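Local coordinates for taurine dioxygenase (Burkholderia xenovorans, PDB 5KEU), which probably acts as an iron- and 2-oxoglutarate-dependent dioxygenase of the TauD/TfdA family, here crystallised with magnesium bound at its metal site, at residues Gly30-Gly35 and Phe61-Phe66; Ala168-Leu173 and His204-Val209; Leu288-Leu293 and Ala318-Asn323. One frame throughout, in Å; residues are numbered along the deposited sequence. Where two conformers were deposited one is given.

Contact 1 of 3, residues Gly30-Gly35 and Phe61-Phe66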
loop_
_atom_site.group_PDB
_atom_site.type_symbol
_atom_site.label_atom_id
_atom_site.label_comp_id
_atom_site.label_asym_id
_atom_site.label_seq_id
_atom_site.Cartn_x
_atom_site.Cartn_y
_atom_site.Cartn_z
ATOM N N GLY B 30 12.452 3.092 -0.782
ATOM C CA GLY B 30 11.965 4.387 -1.199
ATOM C C GLY B 30 12.716 5.527 -0.548
ATOM O O GLY B 30 12.912 5.524 0.674
ATOM N N ALA B 31 13.122 6.521 -1.339
ATOM C CA ALA B 31 13.730 7.715 -0.771
ATOM C C ALA B 31 13.492 8.899 -1.697
ATOM O O ALA B 31 13.591 8.786 -2.923
ATOM C CB ALA B 31 15.240 7.525 -0.516
ATOM N N GLU B 32 13.169 10.034 -1.094
ATOM C CA GLU B 32 12.997 11.274 -1.827
ATOM C C GLU B 32 14.326 12.017 -1.825
ATOM O O GLU B 32 14.964 12.149 -0.772
ATOM C CB GLU B 32 11.891 12.107 -1.180
ATOM C CG GLU B 32 11.349 13.207 -2.046
ATOM C CD GLU B 32 10.091 13.816 -1.451
ATOM O OE1 GLU B 32 10.226 14.733 -0.613
ATOM O OE2 GLU B 32 8.976 13.358 -1.809
ATOM N N LEU B 33 14.766 12.465 -3.001
ATOM C CA LEU B 33 16.022 13.199 -3.127
ATOM C C LEU B 33 15.752 14.683 -3.367
ATOM O O LEU B 33 14.813 15.052 -4.083
ATOM C CB LEU B 33 16.894 12.644 -4.263
ATOM C CG LEU B 33 17.145 11.132 -4.302
ATOM C CD1 LEU B 33 18.192 10.771 -5.350
ATOM C CD2 LEU B 33 17.524 10.562 -2.953
ATOM N N HIS B 34 16.574 15.533 -2.761
ATOM C CA HIS B 34 16.455 16.969 -2.938
ATOM C C HIS B 34 17.850 17.548 -3.096
ATOM O O HIS B 34 18.836 16.952 -2.660
ATOM C CB HIS B 34 15.717 17.642 -1.766
ATOM C CG HIS B 34 14.270 17.251 -1.654
ATOM N ND1 HIS B 34 13.271 17.864 -2.384
ATOM C CD2 HIS B 34 13.654 16.313 -0.892
ATOM C CE1 HIS B 34 12.106 17.318 -2.080
ATOM N NE2 HIS B 34 12.311 16.373 -1.179
ATOM N N GLY B 35 17.925 18.690 -3.766
ATOM C CA GLY B 35 19.183 19.377 -3.972
ATOM C C GLY B 35 19.832 19.165 -5.322
ATOM O O GLY B 35 21.036 19.417 -5.458
ATOM N N PHE B 61 12.832 9.206 -5.609
ATOM C CA PHE B 61 11.828 10.138 -6.097
ATOM C C PHE B 61 12.378 11.555 -6.083
ATOM O O PHE B 61 13.177 11.919 -5.218
ATOM C CB PHE B 61 10.550 10.070 -5.247
ATOM C CG PHE B 61 9.952 8.689 -5.176
ATOM C CD1 PHE B 61 9.189 8.189 -6.229
ATOM C CD2 PHE B 61 10.163 7.887 -4.060
ATOM C CE1 PHE B 61 8.619 6.919 -6.164
ATOM C CE2 PHE B 61 9.606 6.616 -3.982
ATOM C CZ PHE B 61 8.826 6.129 -5.026
ATOM N N PHE B 62 11.966 12.338 -7.076
ATOM C CA PHE B 62 12.258 13.759 -7.138
ATOM C C PHE B 62 10.938 14.517 -7.233
ATOM O O PHE B 62 9.938 13.989 -7.733
ATOM C CB PHE B 62 13.144 14.103 -8.350
ATOM C CG PHE B 62 14.397 13.263 -8.464
ATOM C CD1 PHE B 62 15.612 13.736 -7.980
ATOM C CD2 PHE B 62 14.362 12.017 -9.077
ATOM C CE1 PHE B 62 16.786 12.977 -8.111
ATOM C CE2 PHE B 62 15.535 11.249 -9.211
ATOM C CZ PHE B 62 16.739 11.732 -8.718
ATOM N N ARG B 63 10.928 15.754 -6.741
ATOM C CA ARG B 63 9.760 16.620 -6.823
ATOM C C ARG B 63 10.126 17.910 -7.539
ATOM O O ARG B 63 11.278 18.356 -7.490
ATOM C CB ARG B 63 9.195 16.972 -5.432
ATOM C CG ARG B 63 8.860 15.783 -4.543
ATOM C CD ARG B 63 7.660 15.010 -5.070
ATOM N NE ARG B 63 7.114 14.089 -4.073
ATOM C CZ ARG B 63 5.941 13.470 -4.201
ATOM N NH1 ARG B 63 5.211 13.671 -5.286
ATOM N NH2 ARG B 63 5.494 12.658 -3.249
ATOM N N GLU B 64 9.127 18.515 -8.189
ATOM C CA GLU B 64 9.278 19.833 -8.817
ATOM C C GLU B 64 10.413 19.848 -9.839
ATOM O O GLU B 64 11.188 20.804 -9.924
ATOM C CB GLU B 64 9.482 20.917 -7.756
ATOM C CG GLU B 64 8.367 20.935 -6.722
ATOM C CD GLU B 64 7.092 21.557 -7.252
ATOM O OE1 GLU B 64 7.181 22.554 -8.003
ATOM O OE2 GLU B 64 5.995 21.050 -6.925
ATOM N N GLN B 65 10.514 18.775 -10.618
ATOM C CA GLN B 65 11.455 18.662 -11.732
ATOM C C GLN B 65 10.625 18.667 -13.014
ATOM O O GLN B 65 10.138 17.628 -13.455
ATOM C CB GLN B 65 12.297 17.390 -11.618
ATOM C CG GLN B 65 13.065 17.258 -10.302
ATOM C CD GLN B 65 14.102 18.346 -10.125
ATOM O OE1 GLN B 65 14.763 18.745 -11.080
ATOM N NE2 GLN B 65 14.243 18.844 -8.897
ATOM N N PHE B 66 10.454 19.841 -13.608
ATOM C CA PHE B 66 9.609 19.994 -14.791
ATOM C C PHE B 66 10.524 19.897 -16.004
ATOM O O PHE B 66 11.264 20.835 -16.310
ATOM C CB PHE B 66 8.836 21.310 -14.740
ATOM C CG PHE B 66 7.973 21.437 -13.517
ATOM C CD1 PHE B 66 6.683 20.901 -13.500
ATOM C CD2 PHE B 66 8.465 22.048 -12.370
ATOM C CE1 PHE B 66 5.897 20.989 -12.365
ATOM C CE2 PHE B 66 7.681 22.143 -11.218
ATOM C CZ PHE B 66 6.396 21.618 -11.218
HETATM O O HOH W 1 7.141 11.429 -1.045
HETATM O O HOH W 2 13.667 16.713 -6.037
#

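Contact 2 of 3, residues Ala168-Leu173 and His204-Val209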
loop_
_atom_site.group_PDB
_atom_site.type_symbol
_atom_site.label_atom_id
_atom_site.label_comp_id
_atom_site.label_asym_id
_atom_site.label_seq_id
_atom_site.Cartn_x
_atom_site.Cartn_y
_atom_site.Cartn_z
ATOM N N ALA B 168 17.089 -21.595 0.439
ATOM C CA ALA B 168 17.907 -22.615 -0.216
ATOM C C ALA B 168 17.133 -23.310 -1.325
ATOM O O ALA B 168 17.710 -23.675 -2.360
ATOM C CB ALA B 168 18.400 -23.646 0.812
ATOM N N PHE B 169 15.827 -23.484 -1.122
ATOM C CA PHE B 169 14.966 -24.120 -2.113
ATOM C C PHE B 169 14.837 -23.263 -3.375
ATOM O O PHE B 169 15.125 -23.732 -4.482
ATOM C CB PHE B 169 13.595 -24.394 -1.473
ATOM C CG PHE B 169 12.600 -25.062 -2.398
ATOM C CD1 PHE B 169 12.972 -26.147 -3.176
ATOM C CD2 PHE B 169 11.292 -24.616 -2.453
ATOM C CE1 PHE B 169 12.055 -26.771 -4.014
ATOM C CE2 PHE B 169 10.357 -25.229 -3.293
ATOM C CZ PHE B 169 10.733 -26.307 -4.063
ATOM N N VAL B 170 14.423 -21.997 -3.235
ATOM C CA VAL B 170 14.202 -21.187 -4.432
ATOM C C VAL B 170 15.514 -20.853 -5.129
ATOM O O VAL B 170 15.509 -20.587 -6.339
ATOM C CB VAL B 170 13.390 -19.907 -4.123
ATOM C CG1 VAL B 170 11.978 -20.280 -3.602
ATOM C CG2 VAL B 170 14.087 -19.025 -3.109
ATOM N N ASP B 171 16.644 -20.900 -4.412
ATOM C CA ASP B 171 17.943 -20.663 -5.047
ATOM C C ASP B 171 18.118 -21.546 -6.274
ATOM O O ASP B 171 18.773 -21.154 -7.250
ATOM C CB ASP B 171 19.093 -20.960 -4.076
ATOM C CG ASP B 171 19.380 -19.840 -3.090
ATOM O OD1 ASP B 171 18.811 -18.735 -3.171
ATOM O OD2 ASP B 171 20.220 -20.087 -2.203
ATOM N N GLY B 172 17.599 -22.774 -6.211
ATOM C CA GLY B 172 17.840 -23.755 -7.251
ATOM C C GLY B 172 16.769 -23.813 -8.315
ATOM O O GLY B 172 16.854 -24.650 -9.217
ATOM N N LEU B 173 15.763 -22.944 -8.247
ATOM C CA LEU B 173 14.608 -23.026 -9.132
ATOM C C LEU B 173 14.681 -21.996 -10.255
ATOM O O LEU B 173 15.277 -20.928 -10.107
ATOM C CB LEU B 173 13.320 -22.822 -8.340
ATOM C CG LEU B 173 13.014 -23.889 -7.282
ATOM C CD1 LEU B 173 11.733 -23.525 -6.537
ATOM C CD2 LEU B 173 12.922 -25.282 -7.919
ATOM N N HIS B 204 13.969 -17.593 -16.475
ATOM C CA HIS B 204 14.804 -16.822 -15.571
ATOM C C HIS B 204 15.058 -17.607 -14.297
ATOM O O HIS B 204 14.256 -18.470 -13.922
ATOM C CB HIS B 204 14.126 -15.492 -15.190
ATOM C CG HIS B 204 14.096 -14.481 -16.290
ATOM N ND1 HIS B 204 15.240 -13.956 -16.859
ATOM C CD2 HIS B 204 13.057 -13.878 -16.911
ATOM C CE1 HIS B 204 14.904 -13.069 -17.778
ATOM N NE2 HIS B 204 13.582 -12.999 -17.825
ATOM N N PRO B 205 16.151 -17.320 -13.585
ATOM C CA PRO B 205 16.277 -17.845 -12.223
ATOM C C PRO B 205 15.180 -17.265 -11.343
ATOM O O PRO B 205 14.767 -16.117 -11.517
ATOM C CB PRO B 205 17.656 -17.352 -11.779
ATOM C CG PRO B 205 17.854 -16.086 -12.576
ATOM C CD PRO B 205 17.267 -16.420 -13.935
ATOM N N LEU B 206 14.677 -18.080 -10.414
ATOM C CA LEU B 206 13.743 -17.549 -9.428
ATOM C C LEU B 206 14.439 -16.590 -8.476
ATOM O O LEU B 206 13.795 -15.705 -7.910
ATOM C CB LEU B 206 13.094 -18.682 -8.630
ATOM C CG LEU B 206 11.803 -19.318 -9.126
ATOM C CD1 LEU B 206 11.151 -20.097 -7.979
ATOM C CD2 LEU B 206 10.854 -18.250 -9.638
ATOM N N VAL B 207 15.752 -16.752 -8.290
ATOM C CA VAL B 207 16.548 -15.883 -7.437
ATOM C C VAL B 207 17.590 -15.220 -8.320
ATOM O O VAL B 207 18.481 -15.896 -8.844
ATOM C CB VAL B 207 17.222 -16.659 -6.300
ATOM C CG1 VAL B 207 18.170 -15.743 -5.525
ATOM C CG2 VAL B 207 16.154 -17.255 -5.403
ATOM N N ARG B 208 17.486 -13.909 -8.503
ATOM C CA ARG B 208 18.444 -13.204 -9.349
ATOM C C ARG B 208 19.539 -12.585 -8.497
ATOM O O ARG B 208 19.244 -11.881 -7.525
ATOM C CB ARG B 208 17.756 -12.109 -10.165
ATOM C CG ARG B 208 18.733 -11.466 -11.127
ATOM C CD ARG B 208 18.104 -10.293 -11.880
ATOM N NE ARG B 208 19.139 -9.664 -12.695
ATOM C CZ ARG B 208 18.918 -8.748 -13.632
ATOM N NH1 ARG B 208 17.677 -8.341 -13.887
ATOM N NH2 ARG B 208 19.948 -8.243 -14.303
ATOM N N VAL B 209 20.798 -12.816 -8.878
ATOM C CA VAL B 209 21.925 -12.230 -8.163
ATOM C C VAL B 209 22.207 -10.848 -8.743
ATOM O O VAL B 209 22.614 -10.720 -9.906
ATOM C CB VAL B 209 23.165 -13.129 -8.238
ATOM C CG1 VAL B 209 24.340 -12.444 -7.538
ATOM C CG2 VAL B 209 22.847 -14.478 -7.615
HETATM O O HOH W 3 17.274 -19.368 -8.920
#

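Contact 3 of 3, residues Leu288-Leu293 and Ala318-Asn323. With MG (magnesium ion), chain C; FMT (formic acid), chain S.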
loop_
_atom_site.group_PDB
_atom_site.type_symbol
_atom_site.label_atom_id
_atom_site.label_comp_id
_atom_site.label_asym_id
_atom_site.label_seq_id
_atom_site.Cartn_x
_atom_site.Cartn_y
_atom_site.Cartn_z
ATOM N N LEU B 288 1.859 10.801 -18.038
ATOM C CA LEU B 288 3.236 10.610 -17.609
ATOM C C LEU B 288 4.057 10.181 -18.818
ATOM O O LEU B 288 3.513 9.845 -19.876
ATOM C CB LEU B 288 3.351 9.564 -16.484
ATOM C CG LEU B 288 2.558 9.861 -15.194
ATOM C CD1 LEU B 288 1.156 9.240 -15.235
ATOM C CD2 LEU B 288 3.296 9.424 -13.924
ATOM N N TYR B 289 5.378 10.191 -18.656
ATOM C CA TYR B 289 6.277 9.716 -19.701
ATOM C C TYR B 289 7.379 8.900 -19.063
ATOM O O TYR B 289 7.835 9.216 -17.961
ATOM C CB TYR B 289 6.880 10.871 -20.515
ATOM C CG TYR B 289 5.853 11.664 -21.263
ATOM C CD1 TYR B 289 5.336 12.836 -20.725
ATOM C CD2 TYR B 289 5.390 11.247 -22.509
ATOM C CE1 TYR B 289 4.386 13.566 -21.409
ATOM C CE2 TYR B 289 4.443 11.982 -23.203
ATOM C CZ TYR B 289 3.945 13.137 -22.636
ATOM O OH TYR B 289 2.997 13.881 -23.292
ATOM N N ARG B 290 7.788 7.835 -19.747
ATOM C CA ARG B 290 8.723 6.884 -19.175
ATOM C C ARG B 290 9.893 6.693 -20.126
ATOM O O ARG B 290 9.710 6.650 -21.344
ATOM C CB ARG B 290 8.067 5.507 -18.902
ATOM C CG ARG B 290 9.061 4.507 -18.273
ATOM C CD ARG B 290 8.491 3.158 -17.853
ATOM N NE ARG B 290 7.312 2.714 -18.586
ATOM C CZ ARG B 290 7.328 2.073 -19.752
ATOM N NH1 ARG B 290 8.472 1.818 -20.374
ATOM N NH2 ARG B 290 6.187 1.705 -20.316
ATOM N N THR B 291 11.089 6.584 -19.558
ATOM C CA THR B 291 12.238 6.034 -20.259
ATOM C C THR B 291 12.678 4.792 -19.506
ATOM O O THR B 291 12.408 4.651 -18.302
ATOM C CB THR B 291 13.392 7.029 -20.335
ATOM O OG1 THR B 291 13.753 7.434 -19.004
ATOM C CG2 THR B 291 12.986 8.241 -21.133
ATOM N N THR B 292 13.343 3.864 -20.202
ATOM C CA THR B 292 13.881 2.720 -19.481
ATOM C C THR B 292 15.277 2.434 -20.013
ATOM O O THR B 292 15.627 2.821 -21.122
ATOM C CB THR B 292 12.975 1.472 -19.559
ATOM O OG1 THR B 292 13.273 0.711 -20.724
ATOM C CG2 THR B 292 11.500 1.860 -19.590
ATOM N N LEU B 293 16.084 1.802 -19.177
ATOM C CA LEU B 293 17.503 1.617 -19.431
ATOM C C LEU B 293 17.778 0.150 -19.718
ATOM O O LEU B 293 17.366 -0.719 -18.945
ATOM C CB LEU B 293 18.319 2.093 -18.225
ATOM C CG LEU B 293 18.138 3.577 -17.869
ATOM C CD1 LEU B 293 19.025 3.967 -16.680
ATOM C CD2 LEU B 293 18.420 4.479 -19.089
ATOM N N ALA B 318 7.306 -4.110 -27.602
ATOM C CA ALA B 318 5.937 -3.917 -27.136
ATOM C C ALA B 318 5.850 -4.102 -25.626
ATOM O O ALA B 318 5.159 -3.342 -24.937
ATOM C CB ALA B 318 4.995 -4.883 -27.851
ATOM N N ALA B 319 6.549 -5.108 -25.093
ATOM C CA ALA B 319 6.542 -5.306 -23.645
ATOM C C ALA B 319 7.219 -4.142 -22.935
ATOM O O ALA B 319 6.695 -3.637 -21.934
ATOM C CB ALA B 319 7.208 -6.635 -23.274
ATOM N N VAL B 320 8.371 -3.683 -23.450
ATOM C CA VAL B 320 9.003 -2.491 -22.883
ATOM C C VAL B 320 8.015 -1.334 -22.850
ATOM O O VAL B 320 7.909 -0.610 -21.850
ATOM C CB VAL B 320 10.282 -2.112 -23.662
ATOM C CG1 VAL B 320 10.798 -0.751 -23.190
ATOM C CG2 VAL B 320 11.367 -3.174 -23.485
ATOM N N ALA B 321 7.252 -1.162 -23.935
ATOM C CA ALA B 321 6.350 -0.021 -24.027
ATOM C C ALA B 321 5.141 -0.168 -23.107
ATOM O O ALA B 321 4.623 0.836 -22.602
ATOM C CB ALA B 321 5.899 0.176 -25.478
ATOM N N LEU B 322 4.684 -1.394 -22.866
ATOM C CA LEU B 322 3.390 -1.603 -22.225
ATOM C C LEU B 322 3.466 -2.059 -20.774
ATOM O O LEU B 322 2.536 -1.771 -20.016
ATOM C CB LEU B 322 2.565 -2.622 -23.023
ATOM C CG LEU B 322 2.171 -2.182 -24.443
ATOM C CD1 LEU B 322 1.558 -3.337 -25.203
ATOM C CD2 LEU B 322 1.205 -0.998 -24.402
ATOM N N ASN B 323 4.527 -2.765 -20.370
ATOM C CA ASN B 323 4.653 -3.278 -18.990
ATOM C C ASN B 323 4.843 -2.157 -17.960
ATOM O O ASN B 323 4.525 -2.310 -16.771
ATOM C CB ASN B 323 5.827 -4.273 -18.862
ATOM C CG ASN B 323 5.601 -5.564 -19.643
ATOM O OD1 ASN B 323 6.477 -6.430 -19.681
ATOM N ND2 ASN B 323 4.428 -5.698 -20.272
ATOM O OXT ASN B 323 5.341 -1.079 -18.297
HETATM MG MG MG C . 5.394 -1.705 -15.015
HETATM C C FMT S . 2.453 11.965 -26.515
HETATM O O1 FMT S . 3.082 12.948 -26.906
HETATM O O2 FMT S . 1.646 11.982 -25.585
HETATM O O HOH W 4 3.923 1.292 -19.081
HETATM O O HOH W 5 6.211 -0.152 -15.923
HETATM O O HOH W 6 3.729 -0.512 -14.599
#

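Contact 1 of 3, residues Gly30-Gly35 and Phe61-Phe66
Glu32 and Arg63 meet at about a right angle, and a salt bridge runs from Arg63 NE to the Glu32 carboxylate. Arg63 NE lies 3.0 Å from Glu32 OE2, and its N-H points almost straight at the oxygen. The oxygen sits at the edge of the guanidinium, in its plane. Seen from the acid, the donor comes from above the carboxylate, whose plane is turned 78° from the guanidinium. Water 1 links the same Glu32 OE2 to Arg63 NH2. The other oxygen, Glu32 OE1, takes the N-H of His34 NE2 at 2.7 Å, in the plane of the imidazole. Both carboxylate oxygens are therefore engaged, which would limit rotation of the group. Arg63 NH1 turns elsewhere, to Ser262 OG and Lys257 O.

The backbones pair as parallel strands of the beta-alpha-beta unit formed by strand 31-34, helix 44-57 and strand 59-62. Phe61 bonds to both neighbours of Glu32: its N reaches Ala31 O at 2.8 Å, and its O accepts from Leu33 N at 2.8 Å. Leu33 and Phe62 meet against helix 44-57, where both touch Ile50. Leu33 CD1 approaches Phe62 CZ at 3.8 Å, at an oblique slant to the ring. The Phe61 side chain lies on the face that carries Glu32. There its ring stacks with Phe256 and meets Trp152 edge-to-face. Where strand 59-62 has ended, water 2 donates to Leu33 O and accepts from Arg63 N, in place of a direct bond between the backbones.

Contact 2 of 3, residues Ala168-Leu173 and His204-Val209
Leu206 N donates to Leu173 O at 2.9 Å, nearly straight at the hydrogen, just past the end of helix 164-171 and at the break in strand 200-209. The donor is tilted 33° from the carbonyl plane. Water 3 lies beside this bond, between the two backbones, and accepts from Val207 N at 3.1 Å. Asp171 O and Leu173 O are both within its donating reach.

In the conformer given for Leu206, one of two, its side chain and that of Leu173 run side by side and point the same way. Leu206 CD1 then rests 3.5 Å from Leu173 CB and also touches Leu173 CD1. Leu173 reaches Ile228 of strand 225-228, as does Leu206 in this conformer. Val170 and Val207 instead cross at about a right angle, with their CG2 methyls 3.6 Å apart. Val207 CG1 stands anti to its backbone N (chi1 174°), which leaves CG2 on the side of the helix. That methyl also lies 3.5 Å from Val170 O. The Asp171 and Val207 side chains cross at a slant, with Asp171 OD1 next to both Val207 methyls. Its polar partner is Tyr159 OH, while Asp171 OD2 forms a salt bridge with Arg216. Val170 continues the apolar layer to Leu243 of helix 233-247.

Away from the metal site, this is a helix-to-strand junction: the end of helix 164-171 packs on the interrupted strand 200-209 of a five-stranded antiparallel sheet, just before strand 174-179 joins that sheet.

Contact 3 of 3, residues Leu288-Leu293 and Ala318-Asn323
Arg290 reaches from strand 288-293 to carbonyls near the end of the C-terminal helix. Its NH1 donates to Val320 O at 2.9 Å, and its NH2 donates to Ala321 O, also at 2.9 Å. Both bonds are bent, with angles at hydrogen of 134° and 131°. Ala321 O lies in the guanidinium plane, but NH2 stands well above the carbonyl plane of Ala321. The terminal carboxylate takes another position: Asn323 OXT lies over one guanidinium face, 3.5 Å from Arg290 NH2. This is a salt bridge of charges alone. Water 4 accepts from Arg290 NH2 and donates to Asn323 OXT. The arginine is extended to CD and then bends (chi3 27°), which turns its end along the helix terminus.

Farther out, Val320 CG1 touches Thr292 OG1 at 3.8 Å; that hydroxyl is hydrogen-bonded to Thr83. Tyr99 of strand 99-101 packs against Arg290, Val320 and Ala321.

Asn323 O binds the magnesium ion at 2.0 Å, while water 5 joins the metal to OXT. His123, Asp125 and His273 complete the protein ligands, the two-histidine, one-carboxylate facial triad of this dioxygenase family, with the chain's own C-terminal carboxylate as an added ligand.

From the N terminus, contact 1 comes first. It closes a loop of 25 residues, mostly helix 44-57, and sets strand 31-34 beside strand 59-62 in the seven-stranded mixed sheet. Contact 2 opens later and closes a second loop, tying helix 164-171 to strand 200-209 of the five-stranded sheet. Contact 3 is last: it brings the C-terminal helix 313-322 back to strand 287-293. The three follow in series; none nests or crosses. Contacts 1 and 3 reach the same mixed sheet, with centres about 20 Å apart. Contact 2 lies across the chain's centre from both, its centre about 34 Å from that of contact 1.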